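PDB 4ATF: beta-agarase B from Zobellia galactanivorans, which hydrolyses the beta-1,4 linkages of agarose internally and at random, with retention of anomeric configuration, releasing mainly tetrasaccharide products. Local coordinates for residues A[30-35]-A[301-306]; A[68-73]-A[93-98]; A[105-110]-A[203-208]. The protein carries 1 engineered substitution. All blocks are in the same frame, centred on the assembly; numbering follows the deposited sequence.

Contact 1 of 3, residues A[30-35]-A[301-306]; sequences EFQEIS and IYKPVE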
loop_
_atom_site.group_PDB
_atom_site.type_symbol
_atom_site.label_atom_id
_atom_site.label_comp_id
_atom_site.label_asym_id
_atom_site.label_seq_id
_atom_site.Cartn_x
_atom_site.Cartn_y
_atom_site.Cartn_z
ATOM N N GLU A 30 -18.369 3.073 12.810
ATOM C CA GLU A 30 -17.818 2.968 14.180
ATOM C C GLU A 30 -16.295 2.940 14.119
ATOM O O GLU A 30 -15.704 2.041 13.497
ATOM C CB GLU A 30 -18.322 1.691 14.857
ATOM C CG GLU A 30 -17.827 1.511 16.364
ATOM C CD GLU A 30 -18.113 0.080 16.836
ATOM O OE1 GLU A 30 -17.325 -0.891 16.554
ATOM O OE2 GLU A 30 -19.199 -0.068 17.391
ATOM N N PHE A 31 -15.674 3.920 14.771
ATOM C CA PHE A 31 -14.199 4.079 14.822
ATOM C C PHE A 31 -13.579 2.894 15.583
ATOM O O PHE A 31 -14.044 2.535 16.691
ATOM C CB PHE A 31 -13.912 5.400 15.527
ATOM C CG PHE A 31 -12.427 5.698 15.721
ATOM C CD1 PHE A 31 -11.643 6.216 14.679
ATOM C CD2 PHE A 31 -11.827 5.460 16.955
ATOM C CE1 PHE A 31 -10.268 6.483 14.843
ATOM C CE2 PHE A 31 -10.378 5.732 17.135
ATOM C CZ PHE A 31 -9.654 6.256 16.072
ATOM N N GLN A 32 -12.555 2.303 14.991
ATOM C CA GLN A 32 -11.827 1.168 15.532
ATOM C C GLN A 32 -10.587 1.672 16.220
ATOM O O GLN A 32 -9.855 2.514 15.697
ATOM C CB GLN A 32 -11.472 0.134 14.420
ATOM C CG GLN A 32 -12.732 -0.422 13.670
ATOM C CD GLN A 32 -13.737 -1.094 14.601
ATOM O OE1 GLN A 32 -13.479 -2.144 15.109
ATOM N NE2 GLN A 32 -14.926 -0.494 14.763
ATOM N N GLU A 33 -10.356 1.152 17.422
ATOM C CA GLU A 33 -9.259 1.622 18.281
ATOM C C GLU A 33 -7.904 1.168 17.762
ATOM O O GLU A 33 -6.880 1.707 18.153
ATOM C CB GLU A 33 -9.484 1.200 19.737
ATOM C CG GLU A 33 -10.648 1.959 20.455
ATOM C CD GLU A 33 -10.403 3.453 20.615
ATOM O OE1 GLU A 33 -9.233 3.897 20.658
ATOM O OE2 GLU A 33 -11.403 4.199 20.670
ATOM N N ILE A 34 -7.881 0.247 16.818
ATOM C CA ILE A 34 -6.600 -0.026 16.117
ATOM C C ILE A 34 -6.098 1.079 15.143
ATOM O O ILE A 34 -4.942 1.038 14.677
ATOM C CB ILE A 34 -6.642 -1.383 15.430
ATOM C CG1 ILE A 34 -7.808 -1.417 14.411
ATOM C CG2 ILE A 34 -6.747 -2.527 16.555
ATOM C CD1 ILE A 34 -7.699 -2.590 13.397
ATOM N N SER A 35 -6.922 2.093 14.886
ATOM C CA SER A 35 -6.492 3.263 14.114
ATOM C C SER A 35 -5.299 3.899 14.835
ATOM O O SER A 35 -5.156 3.750 16.056
ATOM C CB SER A 35 -7.636 4.286 14.072
ATOM O OG SER A 35 -8.789 3.717 13.427
ATOM N N ILE A 301 -9.670 3.519 10.651
ATOM C CA ILE A 301 -10.330 2.280 10.295
ATOM C C ILE A 301 -11.742 2.307 10.932
ATOM O O ILE A 301 -11.880 2.583 12.131
ATOM C CB ILE A 301 -9.558 1.068 10.895
ATOM C CG1 ILE A 301 -8.139 0.965 10.259
ATOM C CG2 ILE A 301 -10.398 -0.194 10.717
ATOM C CD1 ILE A 301 -6.985 0.497 11.240
ATOM N N TYR A 302 -12.782 2.061 10.125
ATOM C CA TYR A 302 -14.174 2.104 10.623
ATOM C C TYR A 302 -14.928 0.856 10.182
ATOM O O TYR A 302 -14.674 0.309 9.091
ATOM C CB TYR A 302 -14.935 3.331 10.068
ATOM C CG TYR A 302 -14.412 4.640 10.544
ATOM C CD1 TYR A 302 -13.254 5.214 9.973
ATOM C CD2 TYR A 302 -15.066 5.322 11.571
ATOM C CE1 TYR A 302 -12.760 6.417 10.430
ATOM C CE2 TYR A 302 -14.571 6.572 12.047
ATOM C CZ TYR A 302 -13.433 7.101 11.440
ATOM O OH TYR A 302 -12.952 8.324 11.892
ATOM N N LYS A 303 -15.869 0.412 11.020
ATOM C CA LYS A 303 -16.762 -0.727 10.678
ATOM C C LYS A 303 -18.194 -0.217 10.687
ATOM O O LYS A 303 -18.538 0.625 11.525
ATOM C CB LYS A 303 -16.570 -1.890 11.722
ATOM C CG LYS A 303 -15.064 -2.500 11.580
ATOM C CD LYS A 303 -14.982 -4.047 11.648
ATOM C CE LYS A 303 -15.618 -4.587 10.492
ATOM N NZ LYS A 303 -15.074 -5.776 9.907
ATOM N N PRO A 304 -19.023 -0.669 9.743
ATOM C CA PRO A 304 -20.449 -0.238 9.767
ATOM C C PRO A 304 -21.236 -1.006 10.829
ATOM O O PRO A 304 -21.138 -2.264 10.862
ATOM C CB PRO A 304 -20.939 -0.592 8.374
ATOM C CG PRO A 304 -20.026 -1.733 7.891
ATOM C CD PRO A 304 -18.699 -1.590 8.638
ATOM N N VAL A 305 -21.989 -0.296 11.687
ATOM C CA VAL A 305 -22.826 -0.923 12.728
ATOM C C VAL A 305 -24.254 -0.359 12.692
ATOM O O VAL A 305 -24.490 0.743 12.167
ATOM C CB VAL A 305 -22.195 -0.776 14.138
ATOM C CG1 VAL A 305 -20.680 -1.240 14.100
ATOM C CG2 VAL A 305 -22.171 0.649 14.553
ATOM N N GLU A 306 -25.216 -1.106 13.260
ATOM C CA GLU A 306 -26.580 -0.624 13.348
ATOM C C GLU A 306 -26.635 0.605 14.258
ATOM O O GLU A 306 -25.914 0.703 15.240
ATOM C CB GLU A 306 -27.470 -1.740 13.908
ATOM C CG GLU A 306 -28.894 -1.688 13.467
ATOM C CD GLU A 306 -29.687 -2.894 13.958
ATOM O OE1 GLU A 306 -29.074 -3.943 14.256
ATOM O OE2 GLU A 306 -30.915 -2.788 14.053
#

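Contact 2 of 3, residues A[68-73]-A[93-98]; sequences LTEWKR and SDKINM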
loop_
_atom_site.group_PDB
_atom_site.type_symbol
_atom_site.label_atom_id
_atom_site.label_comp_id
_atom_site.label_asym_id
_atom_site.label_seq_id
_atom_site.Cartn_x
_atom_site.Cartn_y
_atom_site.Cartn_z
ATOM N N LEU A 68 15.545 -4.463 -5.416
ATOM C CA LEU A 68 16.712 -4.095 -4.585
ATOM C C LEU A 68 16.317 -3.850 -3.119
ATOM O O LEU A 68 17.164 -3.457 -2.311
ATOM C CB LEU A 68 17.338 -2.822 -5.124
ATOM C CG LEU A 68 17.977 -2.911 -6.514
ATOM C CD1 LEU A 68 18.425 -1.509 -7.032
ATOM C CD2 LEU A 68 19.108 -3.919 -6.441
ATOM N N THR A 69 15.051 -4.052 -2.763
ATOM C CA THR A 69 14.590 -3.763 -1.359
ATOM C C THR A 69 15.272 -4.671 -0.309
ATOM O O THR A 69 15.367 -5.907 -0.509
ATOM C CB THR A 69 13.086 -3.939 -1.174
ATOM O OG1 THR A 69 12.383 -3.225 -2.209
ATOM C CG2 THR A 69 12.673 -3.408 0.184
ATOM N N GLU A 70 15.779 -4.072 0.791
ATOM C CA GLU A 70 16.148 -4.936 1.940
ATOM C C GLU A 70 15.556 -4.264 3.175
ATOM O O GLU A 70 16.123 -3.264 3.674
ATOM C CB GLU A 70 17.677 -5.109 2.015
ATOM C CG GLU A 70 18.045 -5.912 3.311
ATOM C CD GLU A 70 19.562 -6.154 3.433
ATOM O OE1 GLU A 70 20.052 -7.114 2.777
ATOM O OE2 GLU A 70 20.250 -5.401 4.190
ATOM N N TRP A 71 14.365 -4.703 3.592
ATOM C CA TRP A 71 13.707 -4.029 4.692
ATOM C C TRP A 71 14.520 -4.137 5.976
ATOM O O TRP A 71 15.150 -5.168 6.238
ATOM C CB TRP A 71 12.314 -4.588 4.956
ATOM C CG TRP A 71 11.318 -4.172 3.846
ATOM C CD1 TRP A 71 11.134 -2.907 3.291
ATOM C CD2 TRP A 71 10.368 -5.018 3.225
ATOM N NE1 TRP A 71 10.118 -2.932 2.354
ATOM C CE2 TRP A 71 9.647 -4.230 2.272
ATOM C CE3 TRP A 71 10.046 -6.386 3.362
ATOM C CZ2 TRP A 71 8.595 -4.779 1.469
ATOM C CZ3 TRP A 71 8.994 -6.917 2.552
ATOM C CH2 TRP A 71 8.310 -6.115 1.622
ATOM N N LYS A 72 14.416 -3.107 6.823
ATOM C CA LYS A 72 15.110 -3.041 8.145
ATOM C C LYS A 72 14.182 -2.465 9.196
ATOM O O LYS A 72 13.422 -1.494 8.928
ATOM C CB LYS A 72 16.362 -2.140 8.004
ATOM C CG LYS A 72 17.512 -2.794 7.206
ATOM C CD LYS A 72 18.173 -3.991 8.022
ATOM C CE LYS A 72 19.331 -4.538 7.229
ATOM N NZ LYS A 72 20.016 -5.698 7.873
ATOM N N ARG A 73 14.220 -3.040 10.401
ATOM C CA ARG A 73 13.434 -2.527 11.543
ATOM C C ARG A 73 13.781 -1.066 11.823
ATOM O O ARG A 73 12.909 -0.294 12.119
ATOM C CB ARG A 73 13.649 -3.364 12.821
ATOM C CG ARG A 73 12.989 -4.738 12.685
ATOM C CD ARG A 73 13.233 -5.601 13.895
ATOM N NE ARG A 73 12.710 -6.974 13.707
ATOM C CZ ARG A 73 11.438 -7.322 13.775
ATOM N NH1 ARG A 73 10.497 -6.411 14.021
ATOM N NH2 ARG A 73 11.102 -8.614 13.591
ATOM N N SER A 93 26.774 -2.701 -1.403
ATOM C CA SER A 93 25.798 -3.478 -2.141
ATOM C C SER A 93 24.990 -2.543 -3.035
ATOM O O SER A 93 25.029 -1.301 -2.820
ATOM C CB SER A 93 24.884 -4.205 -1.134
ATOM O OG SER A 93 23.815 -4.863 -1.785
ATOM N N ASP A 94 24.231 -3.109 -3.988
ATOM C CA ASP A 94 23.264 -2.293 -4.708
ATOM C C ASP A 94 21.930 -2.178 -3.960
ATOM O O ASP A 94 21.119 -1.301 -4.276
ATOM C CB ASP A 94 23.021 -2.798 -6.158
ATOM C CG ASP A 94 24.252 -2.696 -7.044
ATOM O OD1 ASP A 94 24.956 -1.666 -7.019
ATOM O OD2 ASP A 94 24.505 -3.649 -7.808
ATOM N N LYS A 95 21.695 -3.069 -2.983
ATOM C CA LYS A 95 20.447 -3.056 -2.203
ATOM C C LYS A 95 20.218 -1.712 -1.458
ATOM O O LYS A 95 21.175 -0.941 -1.174
ATOM C CB LYS A 95 20.390 -4.262 -1.237
ATOM C CG LYS A 95 20.154 -5.594 -2.031
ATOM C CD LYS A 95 20.263 -6.876 -1.235
ATOM C CE LYS A 95 19.837 -8.068 -2.121
ATOM N NZ LYS A 95 18.608 -7.723 -2.908
ATOM N N ILE A 96 18.939 -1.411 -1.226
ATOM C CA ILE A 96 18.541 -0.228 -0.508
ATOM C C ILE A 96 17.764 -0.662 0.740
ATOM O O ILE A 96 16.732 -1.328 0.636
ATOM C CB ILE A 96 17.651 0.681 -1.375
ATOM C CG1 ILE A 96 18.375 0.985 -2.703
ATOM C CG2 ILE A 96 17.331 2.003 -0.609
ATOM C CD1 ILE A 96 17.427 1.584 -3.817
ATOM N N ASN A 97 18.279 -0.321 1.909
ATOM C CA ASN A 97 17.551 -0.533 3.165
ATOM C C ASN A 97 16.410 0.482 3.358
ATOM O O ASN A 97 16.606 1.712 3.183
ATOM C CB ASN A 97 18.531 -0.404 4.354
ATOM C CG ASN A 97 19.625 -1.471 4.371
ATOM O OD1 ASN A 97 20.813 -1.159 4.571
ATOM N ND2 ASN A 97 19.236 -2.754 4.221
ATOM N N MET A 98 15.216 0.033 3.748
ATOM C CA MET A 98 14.071 0.984 3.841
ATOM C C MET A 98 13.098 0.302 4.812
ATOM O O MET A 98 13.340 -0.865 5.281
ATOM C CB MET A 98 13.454 1.298 2.447
ATOM C CG MET A 98 12.824 0.122 1.745
ATOM S SD MET A 98 12.513 0.453 -0.040
ATOM C CE MET A 98 14.135 0.663 -0.771
#

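Contact 3 of 3, residues A[105-110]-A[203-208]; sequences TRVVYP and VYWRDP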
loop_
_atom_site.group_PDB
_atom_site.type_symbol
_atom_site.label_atom_id
_atom_site.label_comp_id
_atom_site.label_asym_id
_atom_site.label_seq_id
_atom_site.Cartn_x
_atom_site.Cartn_y
_atom_site.Cartn_z
ATOM N N THR A 105 -3.046 -6.528 14.511
ATOM C CA THR A 105 -4.427 -7.015 14.482
ATOM C C THR A 105 -4.838 -7.022 13.004
ATOM O O THR A 105 -4.372 -6.198 12.249
ATOM C CB THR A 105 -5.419 -6.071 15.299
ATOM O OG1 THR A 105 -5.046 -6.144 16.675
ATOM C CG2 THR A 105 -6.896 -6.446 15.140
ATOM N N ARG A 106 -5.714 -7.946 12.607
ATOM C CA ARG A 106 -6.114 -8.036 11.216
ATOM C C ARG A 106 -7.477 -7.418 11.031
ATOM O O ARG A 106 -8.220 -7.231 12.006
ATOM C CB ARG A 106 -6.130 -9.524 10.751
ATOM C CG ARG A 106 -4.668 -10.114 10.715
ATOM C CD ARG A 106 -4.542 -11.530 10.189
ATOM N NE ARG A 106 -3.136 -11.982 10.341
ATOM C CZ ARG A 106 -2.783 -13.116 10.903
ATOM N NH1 ARG A 106 -3.705 -13.944 11.336
ATOM N NH2 ARG A 106 -1.516 -13.441 11.019
ATOM N N VAL A 107 -7.796 -7.051 9.792
ATOM C CA VAL A 107 -9.098 -6.481 9.502
ATOM C C VAL A 107 -9.828 -7.351 8.470
ATOM O O VAL A 107 -9.206 -8.050 7.678
ATOM C CB VAL A 107 -8.971 -5.056 8.911
ATOM C CG1 VAL A 107 -8.499 -4.092 10.006
ATOM C CG2 VAL A 107 -8.070 -5.030 7.674
ATOM N N VAL A 108 -11.148 -7.250 8.435
ATOM C CA VAL A 108 -11.873 -7.968 7.397
ATOM C C VAL A 108 -13.061 -7.144 6.933
ATOM O O VAL A 108 -13.593 -6.313 7.728
ATOM C CB VAL A 108 -12.284 -9.358 7.945
ATOM C CG1 VAL A 108 -13.354 -9.226 9.104
ATOM C CG2 VAL A 108 -12.665 -10.399 6.765
ATOM N N TYR A 109 -13.556 -7.411 5.716
ATOM C CA TYR A 109 -14.815 -6.758 5.225
ATOM C C TYR A 109 -15.978 -7.031 6.228
ATOM O O TYR A 109 -15.987 -8.094 6.907
ATOM C CB TYR A 109 -15.229 -7.289 3.828
ATOM C CG TYR A 109 -15.691 -8.708 3.873
ATOM C CD1 TYR A 109 -17.071 -9.031 4.140
ATOM C CD2 TYR A 109 -14.790 -9.736 3.742
ATOM C CE1 TYR A 109 -17.495 -10.360 4.286
ATOM C CE2 TYR A 109 -15.185 -11.055 3.932
ATOM C CZ TYR A 109 -16.533 -11.355 4.154
ATOM O OH TYR A 109 -16.890 -12.652 4.296
ATOM N N PRO A 110 -16.968 -6.113 6.340
ATOM C CA PRO A 110 -17.010 -4.774 5.733
ATOM C C PRO A 110 -16.107 -3.856 6.566
ATOM O O PRO A 110 -16.165 -3.864 7.823
ATOM C CB PRO A 110 -18.503 -4.349 5.854
ATOM C CG PRO A 110 -19.006 -5.056 7.144
ATOM C CD PRO A 110 -18.225 -6.444 7.076
ATOM N N VAL A 203 -10.127 2.928 1.130
ATOM C CA VAL A 203 -10.800 1.851 0.426
ATOM C C VAL A 203 -11.937 1.351 1.301
ATOM O O VAL A 203 -11.762 1.155 2.511
ATOM C CB VAL A 203 -9.862 0.667 0.137
ATOM C CG1 VAL A 203 -9.578 -0.127 1.421
ATOM C CG2 VAL A 203 -10.477 -0.259 -0.932
ATOM N N TYR A 204 -13.119 1.185 0.701
ATOM C CA TYR A 204 -14.213 0.445 1.368
ATOM C C TYR A 204 -14.147 -0.968 0.808
ATOM O O TYR A 204 -14.487 -1.193 -0.391
ATOM C CB TYR A 204 -15.599 1.043 1.050
ATOM C CG TYR A 204 -16.770 0.347 1.757
ATOM C CD1 TYR A 204 -16.561 -0.480 2.920
ATOM C CD2 TYR A 204 -18.111 0.523 1.292
ATOM C CE1 TYR A 204 -17.657 -1.091 3.575
ATOM C CE2 TYR A 204 -19.202 -0.071 1.976
ATOM C CZ TYR A 204 -18.941 -0.866 3.090
ATOM O OH TYR A 204 -20.012 -1.445 3.691
ATOM N N TRP A 205 -13.726 -1.923 1.646
ATOM C CA TRP A 205 -13.714 -3.326 1.260
ATOM C C TRP A 205 -15.055 -3.822 1.838
ATOM O O TRP A 205 -15.168 -4.085 3.053
ATOM C CB TRP A 205 -12.539 -3.994 1.947
ATOM C CG TRP A 205 -12.451 -5.507 1.851
ATOM C CD1 TRP A 205 -13.088 -6.376 0.950
ATOM C CD2 TRP A 205 -11.602 -6.303 2.668
ATOM N NE1 TRP A 205 -12.707 -7.725 1.229
ATOM C CE2 TRP A 205 -11.785 -7.687 2.269
ATOM C CE3 TRP A 205 -10.711 -5.984 3.740
ATOM C CZ2 TRP A 205 -11.107 -8.749 2.902
ATOM C CZ3 TRP A 205 -9.995 -7.078 4.393
ATOM C CH2 TRP A 205 -10.238 -8.447 3.962
ATOM N N ARG A 206 -16.068 -3.916 0.962
ATOM C CA ARG A 206 -17.463 -4.124 1.437
ATOM C C ARG A 206 -17.779 -5.638 1.641
ATOM O O ARG A 206 -18.422 -6.031 2.647
ATOM C CB ARG A 206 -18.464 -3.489 0.465
ATOM C CG ARG A 206 -19.957 -3.542 0.944
ATOM C CD ARG A 206 -20.842 -3.056 -0.244
ATOM N NE ARG A 206 -21.053 -4.097 -1.257
ATOM C CZ ARG A 206 -21.712 -3.943 -2.408
ATOM N NH1 ARG A 206 -22.241 -2.737 -2.727
ATOM N NH2 ARG A 206 -21.858 -5.012 -3.228
ATOM N N ASP A 207 -17.329 -6.476 0.704
ATOM C CA ASP A 207 -17.578 -7.894 0.773
ATOM C C ASP A 207 -16.520 -8.526 -0.159
ATOM O O ASP A 207 -15.769 -7.789 -0.787
ATOM C CB ASP A 207 -19.048 -8.279 0.352
ATOM C CG ASP A 207 -19.452 -7.754 -1.056
ATOM O OD1 ASP A 207 -18.951 -8.288 -2.096
ATOM O OD2 ASP A 207 -20.323 -6.854 -1.140
ATOM N N PRO A 208 -16.472 -9.868 -0.288
ATOM C CA PRO A 208 -15.410 -10.499 -1.144
ATOM C C PRO A 208 -15.408 -10.093 -2.628
ATOM O O PRO A 208 -14.401 -10.343 -3.342
ATOM C CB PRO A 208 -15.728 -12.024 -1.014
ATOM C CG PRO A 208 -16.360 -12.127 0.446
ATOM C CD PRO A 208 -17.259 -10.866 0.491
#

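Contact 1 of 3, residues A[30-35]-A[301-306]
The peptide groups on both sides of Ile-301 are held by the turn that follows strand 27-31: its N donates to Ser-35 OG at 2.9 Å, and its O takes Gln-32 N at 3.0 Å. Ser-35 OG in turn donates to Gln-32 O, in the carbonyl plane, within the type I turn from Gln-32 to Ser-35, so the hydroxyl links the turn to the strand. The branches of Ile-301 diverge, CG2 meeting Gln-32 CG and CD1 lying 3.8 Å from Ile-34 CG1, with the two isoleucines roughly perpendicular. Tyr-302 faces Phe-31 in a non-hydrogen-bonded antiparallel pair. The edge of the Phe-31 ring is directed at the tyrosine face in an offset edge-to-face arrangement, the planes 68° apart and the centroids 5.7 Å, while the phenol OH is hydrogen-bonded to Lys-15 O. At Lys-303 the backbone N and O both bond to Glu-30. Glu-30 O thus receives Lys-303 N from one face of its plane and Gln-32 NE2, at 2.9 Å, from the other. Bent at chi2 (-58°), Gln-32 lays its amide carbon CD 3.6 Å from Lys-303 CG, and NE2 also reaches the anti lone pair of Glu-30 OE1; both acceptors lie in the amide plane, which fixes its rotation. Lys-303 NZ is hydrogen-bonded to Val-108 O. Further on, Val-305 CG1 packs 3.8 Å from Glu-30 CB, crossing that side chain at about a right angle. Such antiparallel pairing of the first and last strands of the chain fits the jelly-roll beta-sandwich of GH16 enzymes.

Contact 2 of 3, residues A[68-73]-A[93-98]
The indole of Trp-71 meets Met-98 at its rim: Met-98 O lies in the ring plane at the edge, and Met-98 CG sits 3.8 Å from Trp-71 CD1. Over one face of the indole stands Thr-69 CG2, 3.3 Å above the plane and offset toward the rim. With CG between the backbone N and carbonyl carbon (chi1 64°), Met-98 brings CG and SD against this same methyl, SD and Thr-69 CG2 being 3.9 Å apart. Trp-71 also meets the ring of the substrate-binding Tyr-59, and its NE1 bonds to Thr-261 O. On the other face of the sheet, the side chains of Glu-70 and Asn-97 lie side by side, pointing the same way, their carboxylate and amide planes 33° apart. Asn-97 ND2 donates to two oxygens of Glu-70, carboxylate OE2 at 2.8 Å, met on the anti side out of the carboxylate plane, and backbone O at 3.2 Å; each lies in the amide plane. The strands are parallel, joined by Ile-96 N to Leu-68 O, Glu-70 N to Ile-96 O and Lys-72 N to Met-98 O, whereas Met-98 N to Glu-70 O is weak at 3.4 Å. Asn-97 ND2 thus strengthens the grip on that carbonyl, and its bond to OE2 aligns the two side chains. Glu-70 OE1 has a salt bridge to Lys-90, with Lys-72 NZ only a long partner of OE2, an environment that would probably keep Glu-70 ionised.

Contact 3 of 3, residues A[105-110]-A[203-208]
Tyr-109 CG is tucked between its own backbone N and carbonyl carbon (chi1 69°), while Trp-205 swings CG away from its N to lie beside the carbonyl carbon, which lays the indole beneath residues 107-109. The backbone sets Tyr-109 CB over the indole, and the tyrosine torsion turns the phenol so that its edge meets the Trp-205 face and one of its own faces meets Pro-208. Tyr-109 CB stands 3.6 Å from the centroid of the Trp-205 five-membered ring and just 7° off its normal, a CH-pi contact. The phenol and indole planes meet at 60°, an offset edge-to-face pair with the Tyr-109 centroid 5.5 Å from that of the same five-membered ring. Farther along the indole, Val-107 O approaches Trp-205 CZ3 obliquely at 3.5 Å, and Val-108 CG2 touches its CH2, so the loop runs along the length of the bicycle. Trp-205 NE1 is hydrogen-bonded to Leu-251 O. In the GH16 jelly-roll sandwich the loop crosses the end of strand 199-207 roughly at right angles before entering strand 111-118, whose Val-111 is bonded through the backbone to Trp-205. A cis peptide joins Tyr-109 to Pro-110, and Pro-110 CA directs its hydrogen at Trp-205 O from 3.3 Å. Pro-110 CB meets the Tyr-204 ring at its edge, near the plane. The other neighbours of Tyr-109 are residues at the end of strand 199-207 and just after it: Pro-208 CD lies over the centre of one phenol face, 3.8 Å from the Tyr-109 centroid, and Asp-207 C over the rim of that face. Facing away from the loop, Arg-206 forms a side-on salt bridge with Asp-207, NE and NH2 both bonded to OD2, with Arg-206 NE 2.9 Å from Asp-207 OD2.

In the fold
From the N terminus, strand 27-31 and the turn after it supply the first half of contact 1, whose partner comes only at the end of strand 293-306, so this contact joins the two ends of the catalytic domain. Within that long loop, contact 2 closes first, a short excursion of about 20 residues that adds strand 69-71 to strand 96-103 near the substrate. Contact 3, also enclosed by contact 1, opens afterwards, with residues 105-110, and closes at the end of strand 199-207; contacts 2 and 3 therefore follow in series, about 14 Å apart at their nearest atoms. Contacts 1 and 3 touch, through Lys-303 with Val-108 and Ile-34 with Val-107, on the side of the chain's centre opposite contact 2.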